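Local coordinates for agarase (Pseudoalteromonas fuliginea, PDB 6XJ9), which probably hydrolyses agarose, as a family GH50 glycoside hydrolase of a marine bacterium, at residues K460-D474 with I524-T538. Residues are numbered along the deposited sequence; the frame is centred on the assembly and turned at random.
Sequences KTVSSGNDFWGAMPD and IVINTLGRDAKTVPT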
ATOM      1  N   LYS A 460     -40.891  -6.593  31.559  1.00 25.12           N
ATOM      2  CA  LYS A 460     -40.328  -5.768  32.613  1.00 24.84           C
ATOM      3  C   LYS A 460     -38.823  -5.623  32.410  1.00 24.47           C
ATOM      4  O   LYS A 460     -38.190  -6.459  31.770  1.00 22.96           O
ATOM      5  CB  LYS A 460     -40.581  -6.436  33.966  1.00 26.27           C
ATOM      6  CG  LYS A 460     -42.002  -6.326  34.503  1.00 28.00           C
ATOM      7  CD  LYS A 460     -42.288  -7.360  35.571  1.00 30.02           C
ATOM      8  CE  LYS A 460     -43.039  -6.801  36.759  1.00 34.27           C
ATOM      9  NZ  LYS A 460     -44.432  -6.450  36.410  1.00 33.20           N
ATOM     10  N   THR A 461     -38.244  -4.572  32.996  1.00 24.31           N
ATOM     11  CA  THR A 461     -36.840  -4.274  32.772  1.00 25.39           C
ATOM     12  C   THR A 461     -36.117  -4.064  34.098  1.00 25.86           C
ATOM     13  O   THR A 461     -36.750  -3.854  35.133  1.00 26.30           O
ATOM     14  CB  THR A 461     -36.692  -3.066  31.844  1.00 25.84           C
ATOM     15  OG1 THR A 461     -37.273  -1.941  32.516  1.00 27.60           O
ATOM     16  CG2 THR A 461     -37.349  -3.297  30.501  1.00 25.49           C
ATOM     17  N   VAL A 462     -34.786  -4.174  34.043  1.00 25.61           N
ATOM     18  CA  VAL A 462     -33.905  -3.831  35.145  1.00 24.43           C
ATOM     19  C   VAL A 462     -32.925  -2.781  34.639  1.00 25.84           C
ATOM     20  O   VAL A 462     -32.763  -2.603  33.431  1.00 25.22           O
ATOM     21  CB  VAL A 462     -33.164  -5.054  35.722  1.00 23.27           C
ATOM     22  CG1 VAL A 462     -34.054  -5.896  36.625  1.00 21.18           C
ATOM     23  CG2 VAL A 462     -32.458  -5.895  34.664  1.00 20.97           C
ATOM     24  N   SER A 463     -32.281  -2.088  35.576  1.00 28.03           N
ATOM     25  CA  SER A 463     -31.361  -1.035  35.189  1.00 32.59           C
ATOM     26  C   SER A 463     -30.041  -1.208  35.928  1.00 35.28           C
ATOM     27  O   SER A 463     -29.992  -1.862  36.968  1.00 34.51           O
ATOM     28  CB  SER A 463     -31.954   0.318  35.449  1.00 33.49           C
ATOM     29  OG  SER A 463     -30.966   1.327  35.295  1.00 35.49           O
ATOM     30  N   SER A 464     -28.984  -0.609  35.375  1.00 40.03           N
ATOM     31  CA  SER A 464     -27.688  -0.585  36.030  1.00 46.26           C
ATOM     32  C   SER A 464     -27.652   0.524  37.080  1.00 51.90           C
ATOM     33  O   SER A 464     -26.774   0.541  37.938  1.00 54.79           O
ATOM     34  CB  SER A 464     -26.591  -0.417  35.023  1.00 46.54           C
ATOM     35  OG  SER A 464     -26.806   0.763  34.263  1.00 48.10           O
ATOM     36  N   GLY A 465     -28.612   1.453  36.997  1.00 54.30           N
ATOM     37  CA  GLY A 465     -28.632   2.626  37.856  1.00 58.43           C
ATOM     38  C   GLY A 465     -27.910   3.813  37.219  1.00 62.45           C
ATOM     39  O   GLY A 465     -27.691   4.829  37.879  1.00 60.09           O
ATOM     40  N   ASN A 466     -27.537   3.649  35.940  1.00 62.36           N
ATOM     41  CA  ASN A 466     -26.947   4.693  35.114  1.00 62.42           C
ATOM     42  C   ASN A 466     -27.715   4.750  33.796  1.00 62.24           C
ATOM     43  O   ASN A 466     -27.770   3.764  33.065  1.00 59.33           O
ATOM     44  CB  ASN A 466     -25.446   4.482  34.897  1.00 61.37           C
ATOM     45  N   ASP A 467     -28.300   5.920  33.511  1.00 66.20           N
ATOM     46  CA  ASP A 467     -29.299   6.084  32.464  1.00 65.59           C
ATOM     47  C   ASP A 467     -28.669   5.955  31.075  1.00 66.74           C
ATOM     48  O   ASP A 467     -29.354   5.591  30.120  1.00 66.12           O
ATOM     49  CB  ASP A 467     -30.061   7.400  32.642  1.00 64.01           C
ATOM     50  N   PHE A 468     -27.367   6.258  30.978  1.00 66.78           N
ATOM     51  CA  PHE A 468     -26.644   6.258  29.714  1.00 67.38           C
ATOM     52  C   PHE A 468     -26.280   4.831  29.304  1.00 70.47           C
ATOM     53  O   PHE A 468     -26.099   4.555  28.116  1.00 68.89           O
ATOM     54  CB  PHE A 468     -25.399   7.146  29.804  1.00 66.90           C
ATOM     55  N   TRP A 469     -26.167   3.942  30.301  1.00 70.68           N
ATOM     56  CA  TRP A 469     -25.857   2.537  30.084  1.00 71.63           C
ATOM     57  C   TRP A 469     -27.037   1.841  29.406  1.00 71.48           C
ATOM     58  O   TRP A 469     -26.848   1.007  28.524  1.00 77.45           O
ATOM     59  CB  TRP A 469     -25.458   1.856  31.402  1.00 68.58           C
ATOM     60  N   GLY A 470     -28.258   2.203  29.815  1.00 65.96           N
ATOM     61  CA  GLY A 470     -29.447   1.690  29.159  1.00 58.59           C
ATOM     62  C   GLY A 470     -30.127   0.588  29.965  1.00 52.37           C
ATOM     63  O   GLY A 470     -29.589   0.095  30.959  1.00 52.15           O
ATOM     64  N   ALA A 471     -31.322   0.218  29.496  1.00 45.74           N
ATOM     65  CA  ALA A 471     -32.194  -0.723  30.172  1.00 37.85           C
ATOM     66  C   ALA A 471     -31.788  -2.150  29.816  1.00 32.82           C
ATOM     67  O   ALA A 471     -31.151  -2.393  28.792  1.00 32.67           O
ATOM     68  CB  ALA A 471     -33.626  -0.434  29.791  1.00 37.61           C
ATOM     69  N   MET A 472     -32.150  -3.089  30.689  1.00 28.25           N
ATOM     70  CA  MET A 472     -31.857  -4.496  30.469  1.00 26.16           C
ATOM     71  C   MET A 472     -33.138  -5.293  30.702  1.00 25.41           C
ATOM     72  O   MET A 472     -34.025  -4.835  31.417  1.00 24.97           O
ATOM     73  CB  MET A 472     -30.748  -4.962  31.419  1.00 24.59           C
ATOM     74  CG  MET A 472     -29.382  -4.426  31.026  1.00 23.92           C
ATOM     75  SD  MET A 472     -28.786  -5.212  29.505  1.00 23.02           S
ATOM     76  CE  MET A 472     -28.142  -6.743  30.178  1.00 22.42           C
ATOM     77  N   PRO A 473     -33.324  -6.465  30.059  1.00 23.70           N
ATOM     78  CA  PRO A 473     -34.550  -7.237  30.257  1.00 22.84           C
ATOM     79  C   PRO A 473     -34.627  -7.821  31.663  1.00 23.00           C
ATOM     80  O   PRO A 473     -33.634  -8.337  32.186  1.00 24.17           O
ATOM     81  CB  PRO A 473     -34.430  -8.377  29.243  1.00 23.43           C
ATOM     82  CG  PRO A 473     -32.936  -8.499  28.999  1.00 24.04           C
ATOM     83  CD  PRO A 473     -32.392  -7.088  29.108  1.00 23.71           C
ATOM     84  N   ASP A 474     -35.816  -7.764  32.272  1.00 22.26           N
ATOM     85  CA  ASP A 474     -36.006  -8.587  33.454  1.00 22.43           C
ATOM     86  C   ASP A 474     -36.259 -10.014  32.989  1.00 22.62           C
ATOM     87  O   ASP A 474     -37.379 -10.364  32.602  1.00 22.60           O
ATOM     88  CB  ASP A 474     -37.113  -8.100  34.387  1.00 23.26           C
ATOM     89  CG  ASP A 474     -37.124  -8.878  35.689  1.00 24.35           C
ATOM     90  OD1 ASP A 474     -36.843 -10.117  35.657  1.00 24.62           O
ATOM     91  OD2 ASP A 474     -37.377  -8.246  36.723  1.00 24.99           O
ATOM     92  N   ILE A 524     -26.473  -3.679  37.841  1.00 22.99           N
ATOM     93  CA  ILE A 524     -27.746  -4.369  37.691  1.00 23.84           C
ATOM     94  C   ILE A 524     -28.167  -4.926  39.051  1.00 24.03           C
ATOM     95  O   ILE A 524     -29.345  -4.901  39.394  1.00 26.45           O
ATOM     96  CB  ILE A 524     -27.643  -5.491  36.641  1.00 24.77           C
ATOM     97  CG1 ILE A 524     -27.378  -4.959  35.229  1.00 25.24           C
ATOM     98  CG2 ILE A 524     -28.879  -6.394  36.691  1.00 26.81           C
ATOM     99  CD1 ILE A 524     -28.561  -4.239  34.617  1.00 29.48           C
ATOM    100  N   VAL A 525     -27.190  -5.458  39.789  1.00 23.11           N
ATOM    101  CA  VAL A 525     -27.421  -6.079  41.086  1.00 23.26           C
ATOM    102  C   VAL A 525     -27.794  -4.979  42.077  1.00 23.26           C
ATOM    103  O   VAL A 525     -28.857  -5.034  42.684  1.00 23.94           O
ATOM    104  CB  VAL A 525     -26.188  -6.873  41.556  1.00 21.93           C
ATOM    105  CG1 VAL A 525     -26.254  -7.218  43.038  1.00 22.43           C
ATOM    106  CG2 VAL A 525     -25.977  -8.138  40.728  1.00 22.12           C
ATOM    107  N   ILE A 526     -26.918  -3.972  42.203  1.00 24.44           N
ATOM    108  CA  ILE A 526     -27.114  -2.890  43.154  1.00 24.88           C
ATOM    109  C   ILE A 526     -28.502  -2.286  42.956  1.00 26.18           C
ATOM    110  O   ILE A 526     -29.311  -2.281  43.882  1.00 27.57           O
ATOM    111  CB  ILE A 526     -25.977  -1.855  43.060  1.00 25.36           C
ATOM    112  CG1 ILE A 526     -24.652  -2.457  43.541  1.00 24.37           C
ATOM    113  CG2 ILE A 526     -26.329  -0.589  43.835  1.00 25.80           C
ATOM    114  CD1 ILE A 526     -23.426  -1.812  42.953  1.00 24.76           C
ATOM    115  N   ASN A 527     -28.786  -1.817  41.738  1.00 25.46           N
ATOM    116  CA  ASN A 527     -30.036  -1.124  41.451  1.00 26.52           C
ATOM    117  C   ASN A 527     -31.246  -2.029  41.688  1.00 26.54           C
ATOM    118  O   ASN A 527     -32.285  -1.576  42.162  1.00 27.03           O
ATOM    119  CB  ASN A 527     -30.073  -0.600  40.013  1.00 27.07           C
ATOM    120  CG  ASN A 527     -31.316   0.209  39.728  1.00 29.73           C
ATOM    121  OD1 ASN A 527     -32.324  -0.334  39.271  1.00 28.91           O
ATOM    122  ND2 ASN A 527     -31.260   1.501  40.023  1.00 29.00           N
ATOM    123  N   THR A 528     -31.136  -3.307  41.314  1.00 24.17           N
ATOM    124  CA  THR A 528     -32.270  -4.207  41.436  1.00 23.74           C
ATOM    125  C   THR A 528     -32.550  -4.523  42.908  1.00 25.48           C
ATOM    126  O   THR A 528     -33.711  -4.658  43.290  1.00 26.00           O
ATOM    127  CB  THR A 528     -32.084  -5.451  40.555  1.00 22.73           C
ATOM    128  OG1 THR A 528     -31.957  -5.044  39.188  1.00 21.51           O
ATOM    129  CG2 THR A 528     -33.229  -6.430  40.675  1.00 22.96           C
ATOM    130  N   LEU A 529     -31.494  -4.650  43.728  1.00 25.74           N
ATOM    131  CA  LEU A 529     -31.643  -4.964  45.147  1.00 27.15           C
ATOM    132  C   LEU A 529     -32.512  -3.909  45.831  1.00 28.62           C
ATOM    133  O   LEU A 529     -33.171  -4.202  46.830  1.00 28.37           O
ATOM    134  CB  LEU A 529     -30.264  -5.025  45.816  1.00 25.95           C
ATOM    135  CG  LEU A 529     -29.484  -6.331  45.662  1.00 28.06           C
ATOM    136  CD1 LEU A 529     -28.023  -6.143  46.040  1.00 26.75           C
ATOM    137  CD2 LEU A 529     -30.101  -7.442  46.497  1.00 26.29           C
ATOM    138  N   GLY A 530     -32.504  -2.690  45.271  1.00 30.01           N
ATOM    139  CA  GLY A 530     -33.170  -1.537  45.860  1.00 31.63           C
ATOM    140  C   GLY A 530     -34.661  -1.494  45.537  1.00 33.33           C
ATOM    141  O   GLY A 530     -35.363  -0.579  45.977  1.00 33.53           O
ATOM    142  N   ARG A 531     -35.128  -2.498  44.780  1.00 32.33           N
ATOM    143  CA  ARG A 531     -36.493  -2.549  44.277  1.00 32.43           C
ATOM    144  C   ARG A 531     -37.274  -3.668  44.969  1.00 33.80           C
ATOM    145  O   ARG A 531     -36.704  -4.485  45.697  1.00 32.75           O
ATOM    146  CB  ARG A 531     -36.496  -2.653  42.745  1.00 30.24           C
ATOM    147  CG  ARG A 531     -35.712  -1.548  42.047  1.00 27.85           C
ATOM    148  CD  ARG A 531     -35.514  -1.741  40.556  1.00 27.74           C
ATOM    149  NE  ARG A 531     -36.784  -1.688  39.852  1.00 28.40           N
ATOM    150  CZ  ARG A 531     -37.006  -2.090  38.604  1.00 29.05           C
ATOM    151  NH1 ARG A 531     -36.030  -2.606  37.874  1.00 27.91           N
ATOM    152  NH2 ARG A 531     -38.222  -1.982  38.089  1.00 30.42           N
ATOM    153  N   ASP A 532     -38.593  -3.698  44.718  1.00 34.55           N
ATOM    154  CA  ASP A 532     -39.509  -4.565  45.444  1.00 34.02           C
ATOM    155  C   ASP A 532     -39.654  -5.907  44.730  1.00 34.07           C
ATOM    156  O   ASP A 532     -39.985  -5.960  43.546  1.00 32.98           O
ATOM    157  CB  ASP A 532     -40.866  -3.884  45.650  1.00 38.18           C
ATOM    158  CG  ASP A 532     -41.818  -4.617  46.589  1.00 41.25           C
ATOM    159  OD1 ASP A 532     -41.449  -5.693  47.102  1.00 38.80           O
ATOM    160  OD2 ASP A 532     -42.937  -4.104  46.794  1.00 48.59           O
ATOM    161  N   ALA A 533     -39.464  -6.988  45.495  1.00 32.81           N
ATOM    162  CA  ALA A 533     -39.632  -8.345  45.005  1.00 34.46           C
ATOM    163  C   ALA A 533     -41.012  -8.559  44.384  1.00 35.51           C
ATOM    164  O   ALA A 533     -41.139  -9.390  43.492  1.00 33.23           O
ATOM    165  CB  ALA A 533     -39.367  -9.338  46.113  1.00 33.32           C
ATOM    166  N   LYS A 534     -42.023  -7.806  44.849  1.00 37.72           N
ATOM    167  CA  LYS A 534     -43.417  -8.007  44.467  1.00 37.66           C
ATOM    168  C   LYS A 534     -43.644  -7.678  42.995  1.00 37.62           C
ATOM    169  O   LYS A 534     -44.478  -8.301  42.340  1.00 40.26           O
ATOM    170  CB  LYS A 534     -44.354  -7.149  45.326  1.00 40.87           C
ATOM    171  CG  LYS A 534     -45.130  -7.903  46.398  1.00 44.07           C
ATOM    172  CD  LYS A 534     -45.855  -6.999  47.380  1.00 47.60           C
ATOM    173  CE  LYS A 534     -46.202  -7.680  48.689  1.00 48.25           C
ATOM    174  NZ  LYS A 534     -47.233  -8.730  48.513  1.00 51.05           N
ATOM    175  N   THR A 535     -42.918  -6.684  42.476  1.00 36.57           N
ATOM    176  CA  THR A 535     -43.176  -6.220  41.121  1.00 35.23           C
ATOM    177  C   THR A 535     -41.943  -6.364  40.228  1.00 34.34           C
ATOM    178  O   THR A 535     -42.004  -5.986  39.064  1.00 35.30           O
ATOM    179  CB  THR A 535     -43.707  -4.780  41.114  1.00 36.06           C
ATOM    180  OG1 THR A 535     -42.792  -3.971  41.848  1.00 37.28           O
ATOM    181  CG2 THR A 535     -45.102  -4.654  41.692  1.00 39.06           C
ATOM    182  N   VAL A 536     -40.837  -6.908  40.762  1.00 32.03           N
ATOM    183  CA  VAL A 536     -39.589  -7.007  40.013  1.00 30.58           C
ATOM    184  C   VAL A 536     -39.091  -8.453  40.069  1.00 29.65           C
ATOM    185  O   VAL A 536     -38.411  -8.848  41.017  1.00 30.96           O
ATOM    186  CB  VAL A 536     -38.524  -6.020  40.543  1.00 28.78           C
ATOM    187  CG1 VAL A 536     -37.227  -6.103  39.749  1.00 29.13           C
ATOM    188  CG2 VAL A 536     -39.022  -4.583  40.587  1.00 29.19           C
ATOM    189  N   PRO A 537     -39.440  -9.305  39.079  1.00 27.86           N
ATOM    190  CA  PRO A 537     -39.049 -10.718  39.101  1.00 27.48           C
ATOM    191  C   PRO A 537     -37.581 -11.008  39.420  1.00 27.30           C
ATOM    192  O   PRO A 537     -37.293 -11.890  40.221  1.00 29.93           O
ATOM    193  CB  PRO A 537     -39.457 -11.202  37.707  1.00 26.87           C
ATOM    194  CG  PRO A 537     -40.669 -10.342  37.379  1.00 27.59           C
ATOM    195  CD  PRO A 537     -40.329  -8.985  37.956  1.00 26.16           C
ATOM    196  N   THR A 538     -36.655 -10.255  38.814  1.00 26.24           N
ATOM    197  CA  THR A 538     -35.242 -10.475  39.082  1.00 22.98           C
ATOM    198  C   THR A 538     -34.932 -10.256  40.563  1.00 23.69           C
ATOM    199  O   THR A 538     -34.075 -10.933  41.122  1.00 23.42           O
ATOM    200  CB  THR A 538     -34.333  -9.639  38.176  1.00 22.65           C
ATOM    201  OG1 THR A 538     -34.543 -10.106  36.842  1.00 21.87           O
ATOM    202  CG2 THR A 538     -32.871  -9.790  38.546  1.00 22.03           C
TER
HETATM  203  O   HOH W   1     -33.263  -2.781  38.238  1.00 22.09           O
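Ile524 lies against the 460-474 hairpin with the end of its side chain, and it has more surface buried here than any other residue. Its CD1 reaches the Ser463 backbone and meets Met472 CG at 3.7 Å, while CG2 touches CG2 of Val462, their side chains crossing at about a right angle. Ser463 O also receives a straight CA-H...O contact from Ile524 CA. Val462 points its other methyl, CG1, at Thr528, 3.4 Å from OG1; that hydroxyl donates to Ile524 O, one turn back in the helix.

Asp474 grips the start of helix 537-550. With CG anti to the backbone N (chi1 -172°), the carboxylate is carried to Thr538: OD2 takes the Thr538 N-H on its syn lone pair at 3.0 Å, nearly straight at 173°, whereas the Thr538 OG1 hydroxyl donates to OD1 at 2.6 Å from above the carboxylate plane. Pro537 CD packs beside OD2. The negative charge at the N-terminus of the helix, just after the N-cap residue Val536, would be expected to interact favourably with the helix dipole. Thr538 thus engages both oxygens, and OD1 has a second donor in Phe476 N.

Between these two sites, Arg531 NH1 donates to Thr461 O at 3.1 Å, in the carbonyl plane and on a lone pair. A water in the guanidinium plane accepts from the same NH1 and from Ser463 N, and donates to Asn527 OD1 and Thr528 OG1, so its four bonds tie the backbone of Ser463 to two side chains of the helix and to the arginine just beyond it. Val536 CG2 lies over one face of the guanidinium, offset toward its rim.

The two-stranded antiparallel hairpin 461-463/471-473 thus bridges helices 523-529 and 537-550, with the axis of strand 461-463 at 113° to that of 524-529. Tyr594 of helix 584-609 packs on Val462 and Met472, and Phe542 of helix 537-550 on Thr528.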